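Local coordinates for protein NEDD8-conjugating enzyme UBC12 (Saccharomyces cerevisiae, PDB 3O2U) that accepts the ubiquitin-like protein Rub1 from its E1 as a thioester and catalyses its covalent attachment to other proteins, chiefly the cullin Cdc53, at residues 43-55 / 63-75. Sequence-based numbering, arbitrary orientation.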
ATOM      1  N   LEU A  43      11.890   6.157  -7.583  1.00 27.34           N
ATOM      2  CA  LEU A  43      11.005   6.958  -6.733  1.00 27.08           C
ATOM      3  C   LEU A  43      11.299   8.451  -6.824  1.00 28.28           C
ATOM      4  O   LEU A  43      12.462   8.848  -6.881  1.00 28.75           O
ATOM      5  CB  LEU A  43      11.144   6.521  -5.272  1.00 26.70           C
ATOM      6  CG  LEU A  43      10.804   5.083  -4.854  1.00 27.55           C
ATOM      7  CD1 LEU A  43      11.321   4.795  -3.448  1.00 27.03           C
ATOM      8  CD2 LEU A  43       9.314   4.843  -4.927  1.00 26.73           C
ATOM      9  N   PRO A  44      10.247   9.288  -6.817  1.00 29.25           N
ATOM     10  CA  PRO A  44      10.498  10.725  -6.683  1.00 24.24           C
ATOM     11  C   PRO A  44      10.861  11.053  -5.237  1.00 28.67           C
ATOM     12  O   PRO A  44      10.614  10.235  -4.337  1.00 21.39           O
ATOM     13  CB  PRO A  44       9.155  11.366  -7.057  1.00 29.39           C
ATOM     14  CG  PRO A  44       8.131  10.312  -6.841  1.00 22.65           C
ATOM     15  CD  PRO A  44       8.812   8.970  -6.962  1.00 22.37           C
ATOM     16  N   PRO A  45      11.449  12.237  -5.009  1.00 28.27           N
ATOM     17  CA  PRO A  45      11.923  12.617  -3.672  1.00 27.59           C
ATOM     18  C   PRO A  45      10.776  12.703  -2.665  1.00 21.44           C
ATOM     19  O   PRO A  45      11.013  12.691  -1.461  1.00 26.30           O
ATOM     20  CB  PRO A  45      12.556  14.003  -3.900  1.00 30.34           C
ATOM     21  CG  PRO A  45      12.889  14.031  -5.356  1.00 33.38           C
ATOM     22  CD  PRO A  45      11.794  13.246  -6.025  1.00 29.28           C
ATOM     23  N   THR A  46       9.546  12.752  -3.160  1.00 21.40           N
ATOM     24  CA  THR A  46       8.374  12.817  -2.298  1.00 20.86           C
ATOM     25  C   THR A  46       7.952  11.451  -1.752  1.00 24.66           C
ATOM     26  O   THR A  46       7.005  11.357  -0.972  1.00 21.21           O
ATOM     27  CB  THR A  46       7.192  13.399  -3.058  1.00 22.38           C
ATOM     28  OG1 THR A  46       7.144  12.778  -4.347  1.00 23.11           O
ATOM     29  CG2 THR A  46       7.363  14.914  -3.231  1.00 26.07           C
ATOM     30  N   VAL A  47       8.644  10.399  -2.167  1.00 21.06           N
ATOM     31  CA  VAL A  47       8.321   9.065  -1.678  1.00 18.56           C
ATOM     32  C   VAL A  47       9.540   8.331  -1.162  1.00 20.46           C
ATOM     33  O   VAL A  47      10.543   8.192  -1.864  1.00 23.59           O
ATOM     34  CB  VAL A  47       7.665   8.184  -2.748  1.00 19.37           C
ATOM     35  CG1 VAL A  47       7.370   6.774  -2.163  1.00 20.54           C
ATOM     36  CG2 VAL A  47       6.375   8.829  -3.259  1.00 20.71           C
ATOM     37  N   THR A  48       9.447   7.848   0.067  1.00 19.46           N
ATOM     38  CA  THR A  48      10.507   7.013   0.604  1.00 20.05           C
ATOM     39  C   THR A  48       9.936   5.638   0.967  1.00 21.49           C
ATOM     40  O   THR A  48       8.731   5.493   1.194  1.00 22.96           O
ATOM     41  CB  THR A  48      11.169   7.685   1.798  1.00 26.37           C
ATOM     42  OG1 THR A  48      10.221   7.829   2.857  1.00 32.87           O
ATOM     43  CG2 THR A  48      11.660   9.069   1.400  1.00 27.80           C
ATOM     44  N   LEU A  49      10.791   4.625   0.998  1.00 20.47           N
ATOM     45  CA  LEU A  49      10.333   3.253   1.151  1.00 20.64           C
ATOM     46  C   LEU A  49      11.264   2.518   2.103  1.00 25.26           C
ATOM     47  O   LEU A  49      12.479   2.648   2.002  1.00 24.40           O
ATOM     48  CB  LEU A  49      10.295   2.556  -0.208  1.00 21.00           C
ATOM     49  CG  LEU A  49       9.734   1.136  -0.226  1.00 26.07           C
ATOM     50  CD1 LEU A  49       9.289   0.737  -1.604  1.00 24.71           C
ATOM     51  CD2 LEU A  49      10.775   0.141   0.286  1.00 25.87           C
ATOM     52  N   ASN A  50      10.679   1.762   3.029  1.00 20.18           N
ATOM     53  CA  ASN A  50      11.429   0.942   3.973  1.00 22.49           C
ATOM     54  C   ASN A  50      11.007  -0.498   3.797  1.00 20.53           C
ATOM     55  O   ASN A  50       9.808  -0.804   3.810  1.00 19.77           O
ATOM     56  CB  ASN A  50      11.136   1.369   5.412  1.00 20.69           C
ATOM     57  CG  ASN A  50      11.614   2.780   5.704  1.00 26.28           C
ATOM     58  OD1 ASN A  50      10.873   3.610   6.238  1.00 32.01           O
ATOM     59  ND2 ASN A  50      12.853   3.066   5.333  1.00 22.51           N
ATOM     60  N   VAL A  51      11.977  -1.384   3.623  1.00 19.10           N
ATOM     61  CA  VAL A  51      11.664  -2.799   3.583  1.00 18.63           C
ATOM     62  C   VAL A  51      11.525  -3.229   5.026  1.00 20.55           C
ATOM     63  O   VAL A  51      12.481  -3.128   5.783  1.00 24.71           O
ATOM     64  CB  VAL A  51      12.790  -3.625   2.943  1.00 21.78           C
ATOM     65  CG1 VAL A  51      12.409  -5.098   2.954  1.00 24.69           C
ATOM     66  CG2 VAL A  51      13.079  -3.148   1.519  1.00 24.27           C
ATOM     67  N   ILE A  52      10.350  -3.710   5.411  1.00 17.75           N
ATOM     68  CA  ILE A  52      10.132  -4.142   6.792  1.00 20.03           C
ATOM     69  C   ILE A  52      10.472  -5.628   6.901  1.00 24.99           C
ATOM     70  O   ILE A  52      11.305  -6.033   7.729  1.00 24.28           O
ATOM     71  CB  ILE A  52       8.673  -3.911   7.260  1.00 20.58           C
ATOM     72  CG1 ILE A  52       8.290  -2.433   7.175  1.00 19.89           C
ATOM     73  CG2 ILE A  52       8.479  -4.397   8.699  1.00 23.90           C
ATOM     74  CD1 ILE A  52       9.217  -1.512   7.953  1.00 21.71           C
ATOM     75  N   THR A  53       9.803  -6.435   6.079  1.00 22.03           N
ATOM     76  CA  THR A  53      10.152  -7.845   5.914  1.00 20.94           C
ATOM     77  C   THR A  53      10.522  -8.078   4.450  1.00 23.72           C
ATOM     78  O   THR A  53       9.738  -7.766   3.551  1.00 24.70           O
ATOM     79  CB  THR A  53       8.995  -8.765   6.287  1.00 25.64           C
ATOM     80  OG1 THR A  53       8.754  -8.678   7.696  1.00 34.74           O
ATOM     81  CG2 THR A  53       9.336 -10.212   5.910  1.00 33.87           C
ATOM     82  N   SER A  54      11.718  -8.609   4.216  1.00 22.20           N
ATOM     83  CA  SER A  54      12.271  -8.723   2.861  1.00 25.04           C
ATOM     84  C   SER A  54      11.774  -9.953   2.091  1.00 24.44           C
ATOM     85  O   SER A  54      11.568 -11.012   2.682  1.00 21.87           O
ATOM     86  CB  SER A  54      13.801  -8.784   2.933  1.00 29.50           C
ATOM     87  OG  SER A  54      14.370  -9.193   1.694  1.00 24.79           O
ATOM     88  N   PRO A  55      11.602  -9.824   0.759  1.00 21.58           N
ATOM     89  CA  PRO A  55      11.308 -11.006  -0.065  1.00 22.88           C
ATOM     90  C   PRO A  55      12.483 -11.999  -0.068  1.00 23.99           C
ATOM     91  O   PRO A  55      12.368 -13.110  -0.585  1.00 23.01           O
ATOM     92  CB  PRO A  55      11.111 -10.415  -1.470  1.00 20.54           C
ATOM     93  CG  PRO A  55      11.808  -9.070  -1.426  1.00 18.24           C
ATOM     94  CD  PRO A  55      11.578  -8.578  -0.028  1.00 22.57           C
ATOM     95  N   SER A  63       5.468 -13.072   5.392  1.00 33.38           N
ATOM     96  CA  SER A  63       5.136 -12.372   4.159  1.00 30.58           C
ATOM     97  C   SER A  63       5.998 -11.113   4.010  1.00 23.08           C
ATOM     98  O   SER A  63       6.247 -10.416   4.987  1.00 22.01           O
ATOM     99  CB  SER A  63       3.650 -12.028   4.143  1.00 33.43           C
ATOM    100  OG  SER A  63       3.285 -11.360   5.345  1.00 40.28           O
ATOM    101  N   PRO A  64       6.501 -10.852   2.792  1.00 24.59           N
ATOM    102  CA  PRO A  64       7.258  -9.613   2.604  1.00 19.20           C
ATOM    103  C   PRO A  64       6.363  -8.430   2.944  1.00 17.61           C
ATOM    104  O   PRO A  64       5.146  -8.473   2.714  1.00 18.43           O
ATOM    105  CB  PRO A  64       7.593  -9.629   1.107  1.00 20.95           C
ATOM    106  CG  PRO A  64       7.547 -11.104   0.724  1.00 18.72           C
ATOM    107  CD  PRO A  64       6.424 -11.652   1.554  1.00 20.10           C
ATOM    108  N   LYS A  65       6.957  -7.377   3.481  1.00 16.40           N
ATOM    109  CA  LYS A  65       6.179  -6.211   3.882  1.00 17.52           C
ATOM    110  C   LYS A  65       7.018  -4.950   3.714  1.00 19.20           C
ATOM    111  O   LYS A  65       8.208  -4.927   4.070  1.00 16.69           O
ATOM    112  CB  LYS A  65       5.695  -6.366   5.325  1.00 24.44           C
ATOM    113  CG  LYS A  65       4.825  -5.220   5.819  1.00 28.55           C
ATOM    114  CD  LYS A  65       4.616  -5.328   7.327  1.00 34.24           C
ATOM    115  CE  LYS A  65       3.844  -6.595   7.671  1.00 31.57           C
ATOM    116  NZ  LYS A  65       2.407  -6.255   7.801  1.00 30.82           N
ATOM    117  N   LEU A  66       6.413  -3.925   3.119  1.00 16.93           N
ATOM    118  CA  LEU A  66       7.108  -2.660   2.869  1.00 20.35           C
ATOM    119  C   LEU A  66       6.326  -1.548   3.541  1.00 18.11           C
ATOM    120  O   LEU A  66       5.103  -1.636   3.664  1.00 18.08           O
ATOM    121  CB  LEU A  66       7.171  -2.358   1.363  1.00 15.44           C
ATOM    122  CG  LEU A  66       7.571  -3.500   0.426  1.00 19.10           C
ATOM    123  CD1 LEU A  66       7.428  -3.071  -1.039  1.00 18.15           C
ATOM    124  CD2 LEU A  66       8.988  -3.984   0.712  1.00 21.32           C
ATOM    125  N   GLU A  67       7.033  -0.508   3.962  1.00 14.59           N
ATOM    126  CA  GLU A  67       6.385   0.720   4.405  1.00 16.14           C
ATOM    127  C   GLU A  67       6.644   1.787   3.353  1.00 15.59           C
ATOM    128  O   GLU A  67       7.790   2.033   2.984  1.00 16.15           O
ATOM    129  CB  GLU A  67       6.949   1.203   5.738  1.00 15.98           C
ATOM    130  CG  GLU A  67       6.274   2.491   6.231  1.00 17.07           C
ATOM    131  CD  GLU A  67       6.969   3.103   7.423  1.00 21.02           C
ATOM    132  OE1 GLU A  67       8.192   2.887   7.582  1.00 24.73           O
ATOM    133  OE2 GLU A  67       6.289   3.813   8.196  1.00 24.05           O
ATOM    134  N   VAL A  68       5.584   2.421   2.871  1.00 17.77           N
ATOM    135  CA  VAL A  68       5.736   3.466   1.861  1.00 16.70           C
ATOM    136  C   VAL A  68       5.301   4.781   2.479  1.00 17.68           C
ATOM    137  O   VAL A  68       4.196   4.876   2.979  1.00 17.39           O
ATOM    138  CB  VAL A  68       4.864   3.194   0.615  1.00 16.13           C
ATOM    139  CG1 VAL A  68       4.876   4.407  -0.316  1.00 18.39           C
ATOM    140  CG2 VAL A  68       5.369   1.971  -0.122  1.00 16.44           C
ATOM    141  N   ILE A  69       6.172   5.786   2.432  1.00 18.03           N
ATOM    142  CA  ILE A  69       5.888   7.087   3.042  1.00 15.86           C
ATOM    143  C   ILE A  69       5.750   8.183   1.979  1.00 17.22           C
ATOM    144  O   ILE A  69       6.722   8.548   1.317  1.00 19.82           O
ATOM    145  CB  ILE A  69       6.985   7.491   4.032  1.00 18.63           C
ATOM    146  CG1 ILE A  69       7.123   6.427   5.131  1.00 17.80           C
ATOM    147  CG2 ILE A  69       6.663   8.864   4.635  1.00 20.46           C
ATOM    148  CD1 ILE A  69       8.294   6.649   6.073  1.00 23.01           C
ATOM    149  N   VAL A  70       4.534   8.699   1.818  1.00 17.49           N
ATOM    150  CA  VAL A  70       4.262   9.748   0.843  1.00 16.21           C
ATOM    151  C   VAL A  70       4.271  11.118   1.531  1.00 19.40           C
ATOM    152  O   VAL A  70       3.517  11.346   2.478  1.00 17.26           O
ATOM    153  CB  VAL A  70       2.914   9.477   0.132  1.00 20.80           C
ATOM    154  CG1 VAL A  70       2.635  10.523  -0.930  1.00 19.61           C
ATOM    155  CG2 VAL A  70       2.954   8.077  -0.519  1.00 18.96           C
ATOM    156  N   ARG A  71       5.151  12.002   1.057  1.00 15.84           N
ATOM    157  CA  ARG A  71       5.256  13.379   1.559  1.00 21.33           C
ATOM    158  C   ARG A  71       5.191  14.351   0.372  1.00 15.60           C
ATOM    159  O   ARG A  71       6.219  14.742  -0.172  1.00 18.18           O
ATOM    160  CB  ARG A  71       6.571  13.569   2.323  1.00 19.62           C
ATOM    161  CG  ARG A  71       6.690  14.911   3.066  1.00 23.65           C
ATOM    162  CD  ARG A  71       7.908  14.902   3.974  1.00 23.04           C
ATOM    163  NE  ARG A  71       8.090  16.149   4.728  1.00 24.61           N
ATOM    164  CZ  ARG A  71       8.801  17.187   4.285  1.00 32.00           C
ATOM    165  NH1 ARG A  71       9.372  17.142   3.084  1.00 22.18           N
ATOM    166  NH2 ARG A  71       8.936  18.275   5.034  1.00 27.10           N
ATOM    167  N   PRO A  72       3.978  14.700  -0.054  1.00 17.05           N
ATOM    168  CA  PRO A  72       3.768  15.525  -1.250  1.00 23.56           C
ATOM    169  C   PRO A  72       4.400  16.894  -1.054  1.00 24.54           C
ATOM    170  O   PRO A  72       4.408  17.387   0.072  1.00 22.23           O
ATOM    171  CB  PRO A  72       2.246  15.676  -1.303  1.00 24.27           C
ATOM    172  CG  PRO A  72       1.724  14.519  -0.554  1.00 22.53           C
ATOM    173  CD  PRO A  72       2.703  14.269   0.547  1.00 18.48           C
ATOM    174  N   ASP A  73       4.913  17.507  -2.111  1.00 23.75           N
ATOM    175  CA  ASP A  73       5.455  18.854  -1.959  1.00 23.51           C
ATOM    176  C   ASP A  73       4.578  19.901  -2.638  1.00 28.85           C
ATOM    177  O   ASP A  73       4.987  21.053  -2.802  1.00 29.13           O
ATOM    178  CB  ASP A  73       6.895  18.928  -2.458  1.00 27.44           C
ATOM    179  CG  ASP A  73       7.026  18.599  -3.937  1.00 33.55           C
ATOM    180  OD1 ASP A  73       6.004  18.268  -4.574  1.00 34.97           O
ATOM    181  OD2 ASP A  73       8.158  18.676  -4.458  1.00 33.19           O
ATOM    182  N   GLU A  74       3.371  19.487  -3.019  1.00 28.06           N
ATOM    183  CA  GLU A  74       2.370  20.374  -3.599  1.00 26.72           C
ATOM    184  C   GLU A  74       0.966  19.837  -3.289  1.00 27.65           C
ATOM    185  O   GLU A  74       0.823  18.708  -2.813  1.00 23.78           O
ATOM    186  CB  GLU A  74       2.585  20.515  -5.115  1.00 29.40           C
ATOM    187  CG  GLU A  74       2.477  19.204  -5.891  1.00 33.48           C
ATOM    188  CD  GLU A  74       2.719  19.374  -7.396  1.00 44.19           C
ATOM    189  OE1 GLU A  74       3.133  20.476  -7.832  1.00 43.56           O
ATOM    190  OE2 GLU A  74       2.495  18.402  -8.145  1.00 39.86           O
ATOM    191  N   GLY A  75      -0.066  20.646  -3.531  1.00 23.63           N
ATOM    192  CA  GLY A  75      -1.436  20.214  -3.302  1.00 21.16           C
ATOM    193  C   GLY A  75      -1.956  20.351  -1.870  1.00 25.34           C
ATOM    194  O   GLY A  75      -1.289  20.890  -0.984  1.00 23.98           O
TER
HETATM  195  O   HOH W   1       8.716  10.518   2.286  1.00 25.70           O
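Thr46 gives its carbonyl O to the N-H of Arg71, in a nearly straight bond of 2.8 Å, where strand 47-51 pairs antiparallel with strand 65-70, the first two strands of the four-stranded meander of the ubiquitin-conjugating (UBC) fold. Thr46 is the third residue of a type I turn that Val47 closes. Its methyl CG2, anti to its own carbonyl carbon, reaches across to the Asp73 carboxylate, 3.8 Å from CG, and offers an apolar surface to it. Glu67 pairs with Asn50 through two backbone bonds. Its extended chain (chi1 -180°) runs alongside the amide, whose plane is turned 49° from the carboxylate; OE2 is held by Asn83 of the next strand, while OE1 lies 3.1 Å from Asn50 OD1, two acceptors that probably repel mildly. Ile69, on the same face, sets CB 3.5 Å from Thr48 OG1 and lays CD1 4.0 Å from Asn50 OD1. Replacing Ile69 with an alanine would probably open a gap beside Thr48 and Asn50, since the CD1 that lies against both is lost. The opposite face is aliphatic: Val47, Leu49, Leu66 and Val70 meet helix 131-143, and beta-branched valines fit both strand and core. At the far end a classic beta bulge lets Lys65 O accept from Ile52 N at 2.8 Å and Thr53 N at 3.0 Å.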